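PDB 3SYY: exonuclease from Laribacter hongkongensis, which digests double-stranded DNA with strict 5'-to-3' polarity, as a magnesium-binding alkaline exonuclease of the PD-(D/E)XK nuclease superfamily. Local coordinates for residues Thr65-His70 / Ile113-Thr118. Residues are numbered along the deposited sequence; the frame is centred on the assembly and turned at random.
Sequences TELEPH and IKCPNT. With MG (magnesium ion), chain B.
Ile113, near the end of strand 109-114, and Cys115, just after it, face helix 59-79, meeting Leu67 and Glu68 through apolar contacts. Cys115 SG lies against the helix, 3.8 Å from Glu68 CA and 3.9 Å from Leu67 CB. Leu67, its CG anti to the backbone N (chi1 -160°), lays CD2 along the same cysteine, 4.0 Å from Cys115 CB. Next to it, the aliphatic part of Glu68 crosses the Ile113 side chain at a slant: Glu68 CG sits over both branches, 3.9 Å from Ile113 CD1 and slightly farther from CG2. Ala71 and Arg72, about one turn on, also touch Ile113, and Ala71 touches Cys115.

The polar part of the contact runs through a magnesium ion. Ile113 O binds it at 2.4 Å, while Glu68 reaches it only through water: its carboxylate OE1 accepts a 2.7 Å bond from a water that is itself a metal ligand. Glu68 is thus a second-shell residue, and its OE2 forms a salt bridge with Arg72, which probably steadies the carboxylate. A second metal-bound water accepts a long bond of 3.3 Å from Lys114 NZ, which also bonds Glu112 and Gln137. The carboxylates of Asp102 and Glu112, the carbonyl of Ile113 and the two waters bind the ion, with the lysine of the Glu112-Ile113-Lys114 run beside it, as in PD-(D/E)XK nucleases such as lambda exonuclease.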
loop_
_atom_site.group_PDB
_atom_site.type_symbol
_atom_site.label_atom_id
_atom_site.label_comp_id
_atom_site.label_asym_id
_atom_site.label_seq_id
_atom_site.Cartn_x
_atom_site.Cartn_y
_atom_site.Cartn_z
ATOM N N THR A 65 8.748 -2.077 -18.618
ATOM C CA THR A 65 8.095 -2.222 -19.923
ATOM C C THR A 65 8.850 -1.446 -20.973
ATOM O O THR A 65 9.037 -1.941 -22.094
ATOM C CB THR A 65 6.584 -1.760 -19.885
ATOM O OG1 THR A 65 5.892 -2.570 -18.925
ATOM C CG2 THR A 65 5.907 -1.957 -21.214
ATOM N N GLU A 66 9.316 -0.253 -20.602
ATOM C CA GLU A 66 10.047 0.583 -21.530
ATOM C C GLU A 66 11.428 0.040 -21.877
ATOM O O GLU A 66 11.949 0.332 -22.939
ATOM C CB GLU A 66 10.193 2.001 -20.998
ATOM C CG GLU A 66 8.975 2.856 -21.357
ATOM C CD GLU A 66 9.098 4.260 -20.864
ATOM O OE1 GLU A 66 9.381 4.425 -19.657
ATOM O OE2 GLU A 66 8.887 5.201 -21.671
ATOM N N LEU A 67 12.018 -0.702 -20.964
ATOM C CA LEU A 67 13.339 -1.336 -21.204
ATOM C C LEU A 67 13.263 -2.635 -22.023
ATOM O O LEU A 67 14.298 -3.155 -22.499
ATOM C CB LEU A 67 14.031 -1.642 -19.897
ATOM C CG LEU A 67 15.566 -1.856 -19.875
ATOM C CD1 LEU A 67 16.318 -0.561 -20.247
ATOM C CD2 LEU A 67 15.942 -2.361 -18.490
ATOM N N GLU A 68 12.087 -3.219 -22.149
ATOM C CA GLU A 68 12.072 -4.571 -22.732
ATOM C C GLU A 68 12.625 -4.614 -24.213
ATOM O O GLU A 68 13.298 -5.572 -24.586
ATOM C CB GLU A 68 10.687 -5.215 -22.538
ATOM C CG GLU A 68 10.285 -6.393 -23.429
ATOM C CD GLU A 68 8.749 -6.603 -23.348
ATOM O OE1 GLU A 68 8.203 -6.589 -22.184
ATOM O OE2 GLU A 68 8.117 -6.714 -24.446
ATOM N N PRO A 69 12.383 -3.579 -25.018
ATOM C CA PRO A 69 13.046 -3.668 -26.325
ATOM C C PRO A 69 14.576 -3.546 -26.303
ATOM O O PRO A 69 15.198 -3.959 -27.272
ATOM C CB PRO A 69 12.485 -2.503 -27.092
ATOM C CG PRO A 69 11.865 -1.590 -26.055
ATOM C CD PRO A 69 11.445 -2.443 -24.938
ATOM N N HIS A 70 15.144 -2.988 -25.231
ATOM C CA HIS A 70 16.602 -2.917 -25.080
ATOM C C HIS A 70 17.004 -4.332 -24.815
ATOM O O HIS A 70 17.987 -4.820 -25.398
ATOM C CB HIS A 70 17.046 -2.056 -23.886
ATOM C CG HIS A 70 16.805 -0.574 -24.018
ATOM N ND1 HIS A 70 15.584 -0.011 -24.353
ATOM C CD2 HIS A 70 17.622 0.467 -23.722
ATOM C CE1 HIS A 70 15.682 1.306 -24.315
ATOM N NE2 HIS A 70 16.902 1.620 -23.913
ATOM N N ILE A 113 11.025 -12.042 -21.517
ATOM C CA ILE A 113 11.921 -11.025 -20.969
ATOM C C ILE A 113 11.394 -10.452 -19.634
ATOM O O ILE A 113 10.216 -10.049 -19.534
ATOM C CB ILE A 113 12.021 -9.876 -21.970
ATOM C CG1 ILE A 113 12.707 -10.356 -23.287
ATOM C CG2 ILE A 113 12.798 -8.646 -21.368
ATOM C CD1 ILE A 113 12.602 -9.333 -24.397
ATOM N N LYS A 114 12.276 -10.375 -18.630
ATOM C CA LYS A 114 11.972 -9.583 -17.429
ATOM C C LYS A 114 12.956 -8.421 -17.324
ATOM O O LYS A 114 14.195 -8.588 -17.574
ATOM C CB LYS A 114 12.047 -10.461 -16.174
ATOM C CG LYS A 114 11.249 -11.763 -16.204
ATOM C CD LYS A 114 9.787 -11.556 -16.562
ATOM C CE LYS A 114 8.986 -12.893 -16.487
ATOM N NZ LYS A 114 7.553 -12.632 -16.998
ATOM N N CYS A 115 12.440 -7.242 -16.942
ATOM C CA CYS A 115 13.279 -6.096 -16.612
ATOM C C CYS A 115 12.875 -5.571 -15.230
ATOM O O CYS A 115 12.172 -4.561 -15.147
ATOM C CB CYS A 115 13.086 -4.982 -17.628
ATOM S SG CYS A 115 13.703 -5.459 -19.362
ATOM N N PRO A 116 13.339 -6.238 -14.177
ATOM C CA PRO A 116 12.830 -6.036 -12.887
ATOM C C PRO A 116 13.685 -5.075 -12.081
ATOM O O PRO A 116 14.595 -4.410 -12.629
ATOM C CB PRO A 116 12.917 -7.444 -12.311
ATOM C CG PRO A 116 14.354 -7.863 -12.788
ATOM C CD PRO A 116 14.303 -7.360 -14.225
ATOM N N ASN A 117 13.409 -5.027 -10.771
ATOM C CA ASN A 117 14.246 -4.249 -9.856
ATOM C C ASN A 117 15.636 -4.865 -9.844
ATOM O O ASN A 117 15.803 -6.049 -10.074
ATOM C CB ASN A 117 13.687 -4.303 -8.430
ATOM C CG ASN A 117 12.515 -3.353 -8.232
ATOM O OD1 ASN A 117 12.276 -2.434 -9.042
ATOM N ND2 ASN A 117 11.759 -3.575 -7.146
ATOM N N THR A 118 16.630 -4.062 -9.503
ATOM C CA THR A 118 18.026 -4.499 -9.640
ATOM C C THR A 118 18.264 -5.689 -8.794
ATOM O O THR A 118 18.893 -6.638 -9.246
ATOM C CB THR A 118 18.967 -3.359 -9.247
ATOM O OG1 THR A 118 18.731 -2.314 -10.181
ATOM C CG2 THR A 118 20.448 -3.808 -9.358
HETATM MG MG MG B . 7.896 -10.197 -20.235
HETATM O O HOH W 1 6.698 -8.688 -21.427
HETATM O O HOH W 2 7.003 -9.636 -18.139
#